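Local coordinates for protein histidine--tRNA ligase (Thermus thermophilus, PDB 1ADY) that activates histidine with ATP and transfers it to tRNA(His), releasing AMP and diphosphate, as a homodimeric class II aminoacyl-tRNA synthetase, at residues G133-I138 / R287-S292. Sequence-based numbering, arbitrary orientation.
Sequences GSENPI and RYDGLS. With HAM (histidyl-adenosine monophosphate), chain F.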
ATOM      1  N   GLY A 133      12.595  -1.100 -22.649  1.00 27.16           N
ATOM      2  CA  GLY A 133      12.517  -0.904 -24.085  1.00 25.70           C
ATOM      3  C   GLY A 133      13.687  -0.258 -24.809  1.00 25.92           C
ATOM      4  O   GLY A 133      13.598  -0.055 -26.018  1.00 25.32           O
ATOM      5  N   SER A 134      14.788   0.027 -24.117  1.00 27.04           N
ATOM      6  CA  SER A 134      15.932   0.666 -24.769  1.00 27.69           C
ATOM      7  C   SER A 134      17.287   0.383 -24.122  1.00 25.72           C
ATOM      8  O   SER A 134      17.402   0.254 -22.901  1.00 24.23           O
ATOM      9  CB  SER A 134      15.711   2.177 -24.864  1.00 29.09           C
ATOM     10  OG  SER A 134      16.798   2.819 -25.511  1.00 33.57           O
ATOM     11  N   GLU A 135      18.309   0.310 -24.967  1.00 24.50           N
ATOM     12  CA  GLU A 135      19.678   0.038 -24.549  1.00 24.57           C
ATOM     13  C   GLU A 135      20.462   1.337 -24.343  1.00 21.30           C
ATOM     14  O   GLU A 135      21.532   1.341 -23.721  1.00 20.24           O
ATOM     15  CB  GLU A 135      20.355  -0.829 -25.617  1.00 25.94           C
ATOM     16  CG  GLU A 135      21.831  -1.100 -25.407  1.00 31.35           C
ATOM     17  CD  GLU A 135      22.095  -2.078 -24.295  1.00 33.97           C
ATOM     18  OE1 GLU A 135      21.956  -3.293 -24.541  1.00 36.79           O
ATOM     19  OE2 GLU A 135      22.450  -1.631 -23.184  1.00 37.43           O
ATOM     20  N   ASN A 136      19.909   2.439 -24.836  1.00 18.97           N
ATOM     21  CA  ASN A 136      20.551   3.747 -24.740  1.00 16.74           C
ATOM     22  C   ASN A 136      21.037   4.074 -23.331  1.00 19.78           C
ATOM     23  O   ASN A 136      20.239   4.205 -22.401  1.00 25.84           O
ATOM     24  CB  ASN A 136      19.601   4.836 -25.226  1.00 14.51           C
ATOM     25  CG  ASN A 136      20.290   6.169 -25.401  1.00 17.21           C
ATOM     26  OD1 ASN A 136      21.066   6.597 -24.546  1.00 16.79           O
ATOM     27  ND2 ASN A 136      20.019   6.835 -26.519  1.00 19.01           N
ATOM     28  N   PRO A 137      22.355   4.256 -23.168  1.00 21.23           N
ATOM     29  CA  PRO A 137      22.998   4.575 -21.887  1.00 19.06           C
ATOM     30  C   PRO A 137      22.479   5.819 -21.166  1.00 17.20           C
ATOM     31  O   PRO A 137      22.820   6.042 -20.005  1.00 17.94           O
ATOM     32  CB  PRO A 137      24.474   4.708 -22.267  1.00 20.91           C
ATOM     33  CG  PRO A 137      24.417   5.131 -23.714  1.00 23.54           C
ATOM     34  CD  PRO A 137      23.350   4.225 -24.253  1.00 21.54           C
ATOM     35  N   ILE A 138      21.664   6.627 -21.842  1.00 16.09           N
ATOM     36  CA  ILE A 138      21.104   7.835 -21.230  1.00 15.14           C
ATOM     37  C   ILE A 138      20.171   7.440 -20.083  1.00 15.91           C
ATOM     38  O   ILE A 138      20.190   8.049 -19.008  1.00 12.12           O
ATOM     39  CB  ILE A 138      20.331   8.691 -22.262  1.00 15.38           C
ATOM     40  CG1 ILE A 138      21.308   9.321 -23.259  1.00 16.10           C
ATOM     41  CG2 ILE A 138      19.522   9.776 -21.552  1.00 18.02           C
ATOM     42  CD1 ILE A 138      20.648  10.149 -24.347  1.00 14.57           C
ATOM     43  N   ARG A 287      21.328  -2.288 -15.069  1.00 17.24           N
ATOM     44  CA  ARG A 287      20.703  -2.736 -16.302  1.00 18.93           C
ATOM     45  C   ARG A 287      20.481  -4.238 -16.190  1.00 21.96           C
ATOM     46  O   ARG A 287      21.208  -4.922 -15.466  1.00 23.73           O
ATOM     47  CB  ARG A 287      21.598  -2.380 -17.486  1.00 20.30           C
ATOM     48  CG  ARG A 287      21.027  -2.716 -18.843  1.00 19.81           C
ATOM     49  CD  ARG A 287      21.719  -1.925 -19.938  1.00 14.93           C
ATOM     50  NE  ARG A 287      21.158  -0.581 -20.099  1.00 12.54           N
ATOM     51  CZ  ARG A 287      20.028  -0.319 -20.752  1.00 14.13           C
ATOM     52  NH1 ARG A 287      19.333  -1.308 -21.308  1.00 13.52           N
ATOM     53  NH2 ARG A 287      19.605   0.935 -20.882  1.00  8.96           N
ATOM     54  N   TYR A 288      19.487  -4.755 -16.907  1.00 23.14           N
ATOM     55  CA  TYR A 288      19.165  -6.177 -16.812  1.00 27.65           C
ATOM     56  C   TYR A 288      18.548  -6.738 -18.085  1.00 29.47           C
ATOM     57  O   TYR A 288      17.533  -7.440 -18.048  1.00 31.31           O
ATOM     58  CB  TYR A 288      18.210  -6.403 -15.622  1.00 28.29           C
ATOM     59  CG  TYR A 288      17.042  -5.432 -15.598  1.00 23.87           C
ATOM     60  CD1 TYR A 288      15.904  -5.666 -16.367  1.00 21.65           C
ATOM     61  CD2 TYR A 288      17.117  -4.236 -14.883  1.00 21.47           C
ATOM     62  CE1 TYR A 288      14.879  -4.738 -16.441  1.00 19.33           C
ATOM     63  CE2 TYR A 288      16.093  -3.295 -14.950  1.00 22.94           C
ATOM     64  CZ  TYR A 288      14.977  -3.554 -15.735  1.00 20.23           C
ATOM     65  OH  TYR A 288      13.981  -2.615 -15.845  1.00 14.48           O
ATOM     66  N   ASP A 289      19.152  -6.414 -19.218  1.00 32.98           N
ATOM     67  CA  ASP A 289      18.656  -6.896 -20.503  1.00 37.63           C
ATOM     68  C   ASP A 289      18.678  -8.425 -20.476  1.00 39.37           C
ATOM     69  O   ASP A 289      19.533  -9.025 -19.821  1.00 41.97           O
ATOM     70  CB  ASP A 289      19.547  -6.377 -21.643  1.00 41.15           C
ATOM     71  CG  ASP A 289      19.732  -4.854 -21.612  1.00 44.49           C
ATOM     72  OD1 ASP A 289      19.137  -4.171 -20.752  1.00 45.70           O
ATOM     73  OD2 ASP A 289      20.482  -4.336 -22.463  1.00 44.40           O
ATOM     74  N   GLY A 290      17.715  -9.057 -21.137  1.00 39.14           N
ATOM     75  CA  GLY A 290      17.690 -10.507 -21.150  1.00 40.30           C
ATOM     76  C   GLY A 290      16.723 -11.115 -20.157  1.00 41.26           C
ATOM     77  O   GLY A 290      16.220 -12.219 -20.379  1.00 43.03           O
ATOM     78  N   LEU A 291      16.449 -10.397 -19.071  1.00 40.21           N
ATOM     79  CA  LEU A 291      15.516 -10.867 -18.052  1.00 39.78           C
ATOM     80  C   LEU A 291      14.173 -11.234 -18.688  1.00 40.25           C
ATOM     81  O   LEU A 291      13.620 -12.299 -18.414  1.00 39.41           O
ATOM     82  CB  LEU A 291      15.317  -9.790 -16.982  1.00 39.55           C
ATOM     83  CG  LEU A 291      14.285 -10.059 -15.888  1.00 36.52           C
ATOM     84  CD1 LEU A 291      14.592 -11.363 -15.195  1.00 36.55           C
ATOM     85  CD2 LEU A 291      14.289  -8.923 -14.894  1.00 38.26           C
ATOM     86  N   SER A 292      13.676 -10.367 -19.565  1.00 39.18           N
ATOM     87  CA  SER A 292      12.410 -10.604 -20.247  1.00 40.73           C
ATOM     88  C   SER A 292      12.417 -11.956 -20.943  1.00 42.06           C
ATOM     89  O   SER A 292      11.435 -12.701 -20.901  1.00 43.50           O
ATOM     90  CB  SER A 292      12.146  -9.501 -21.271  1.00 40.36           C
ATOM     91  OG  SER A 292      13.304  -9.241 -22.047  1.00 43.29           O
TER
HETATM   92  P   HAM F 423      18.409  -5.136  -3.941  1.00 28.07           P
HETATM   93  O1P HAM F 423      18.029  -6.556  -3.785  1.00 29.80           O
HETATM   94  O2P HAM F 423      19.861  -4.862  -3.894  1.00 30.41           O
HETATM   95  O3P HAM F 423      17.726  -4.602  -5.296  1.00 23.03           O
HETATM   96  O5' HAM F 423      17.811  -4.225  -2.770  1.00 32.03           O
HETATM   97  C5' HAM F 423      17.749  -2.813  -2.966  1.00 35.31           C
HETATM   98  C4' HAM F 423      17.471  -2.079  -1.669  1.00 37.22           C
HETATM   99  O4' HAM F 423      16.383  -2.711  -0.975  1.00 37.16           O
HETATM  100  C3' HAM F 423      18.641  -2.155  -0.709  1.00 37.07           C
HETATM  101  O3' HAM F 423      19.659  -1.176  -0.932  1.00 39.28           O
HETATM  102  C2' HAM F 423      17.930  -1.833   0.590  1.00 38.30           C
HETATM  103  O2' HAM F 423      17.704  -0.420   0.758  1.00 40.27           O
HETATM  104  C1' HAM F 423      16.611  -2.576   0.433  1.00 37.50           C
HETATM  105  N9  HAM F 423      16.552  -3.905   1.075  1.00 37.02           N
HETATM  106  C8  HAM F 423      16.909  -5.092   0.550  1.00 35.66           C
HETATM  107  N7  HAM F 423      16.820  -6.082   1.448  1.00 36.41           N
HETATM  108  C5  HAM F 423      16.384  -5.450   2.539  1.00 36.50           C
HETATM  109  C6  HAM F 423      16.154  -6.058   3.783  1.00 35.35           C
HETATM  110  N6  HAM F 423      16.367  -7.334   3.957  1.00 35.87           N
HETATM  111  N1  HAM F 423      15.685  -5.253   4.759  1.00 32.84           N
HETATM  112  C2  HAM F 423      15.493  -3.952   4.543  1.00 30.76           C
HETATM  113  N3  HAM F 423      15.748  -3.365   3.373  1.00 31.34           N
HETATM  114  C4  HAM F 423      16.192  -4.127   2.346  1.00 35.27           C
HETATM  115  C   HAM F 423      16.535  -4.942  -6.020  1.00 20.91           C
HETATM  116  O   HAM F 423      15.599  -5.473  -5.446  1.00 27.58           O
HETATM  117  CA  HAM F 423      16.439  -4.695  -7.523  1.00 21.14           C
HETATM  118  N   HAM F 423      15.267  -5.348  -8.073  1.00 18.73           N
HETATM  119  CB  HAM F 423      16.390  -3.190  -7.824  1.00 22.35           C
HETATM  120  CG  HAM F 423      16.285  -2.884  -9.287  1.00 23.70           C
HETATM  121  CD2 HAM F 423      15.292  -2.312 -10.009  1.00 26.80           C
HETATM  122  ND1 HAM F 423      17.241  -3.277 -10.199  1.00 24.37           N
HETATM  123  CE1 HAM F 423      16.828  -2.987 -11.418  1.00 24.89           C
HETATM  124  NE2 HAM F 423      15.645  -2.407 -11.333  1.00 25.08           N
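The backbone oxygen of Ser-134 is gripped by both terminal nitrogens of Arg-287: NH1 lies 3.0 Å from Ser-134 O and NH2 3.1 Å from the same atom. The fork is end-on, with the oxygen close to the guanidinium plane, and neither N-H is straight because the two must converge on one acceptor. Arg-287 starts out extended, CG anti to the backbone N, then bends at chi3 (-83°) to turn the guanidinium toward this carbonyl. NH1 also reaches back within its own segment to Asp-289, meeting the syn lone pair of OD1 at 2.9 Å, while NH2 forms a salt bridge with Asp-140. Over one face of the guanidinium lies Glu-135 O, which accepts from His-236 of helix 231-246. The Glu-135 side chain, bent at chi2, comes in with its carboxylate turned 43° from the guanidinium; OE2 stands 3.5 Å from Arg-287 NE, well out of plane, so charge alone joins them. Near Glu-135, Asn-136 caps helix 137-153, its OD1 accepting from Ile-138 N at 2.8 Å. The contact thus ties the turn leading from strand 123-132 into that helix to residues 287-289, which lead out of strand 281-287 toward helix 291-294, beside the largely antiparallel sheet of the class II catalytic domain. Next to Arg-287, Tyr-288 brings CE2 to 3.6 Å from CE1 of the histidyl imidazole of the bound adenylate. With the carboxylates of Glu-135, Asp-289 and Asp-140 gathered round it, Arg-287 probably offsets much of their negative charge and helps keep them ionised.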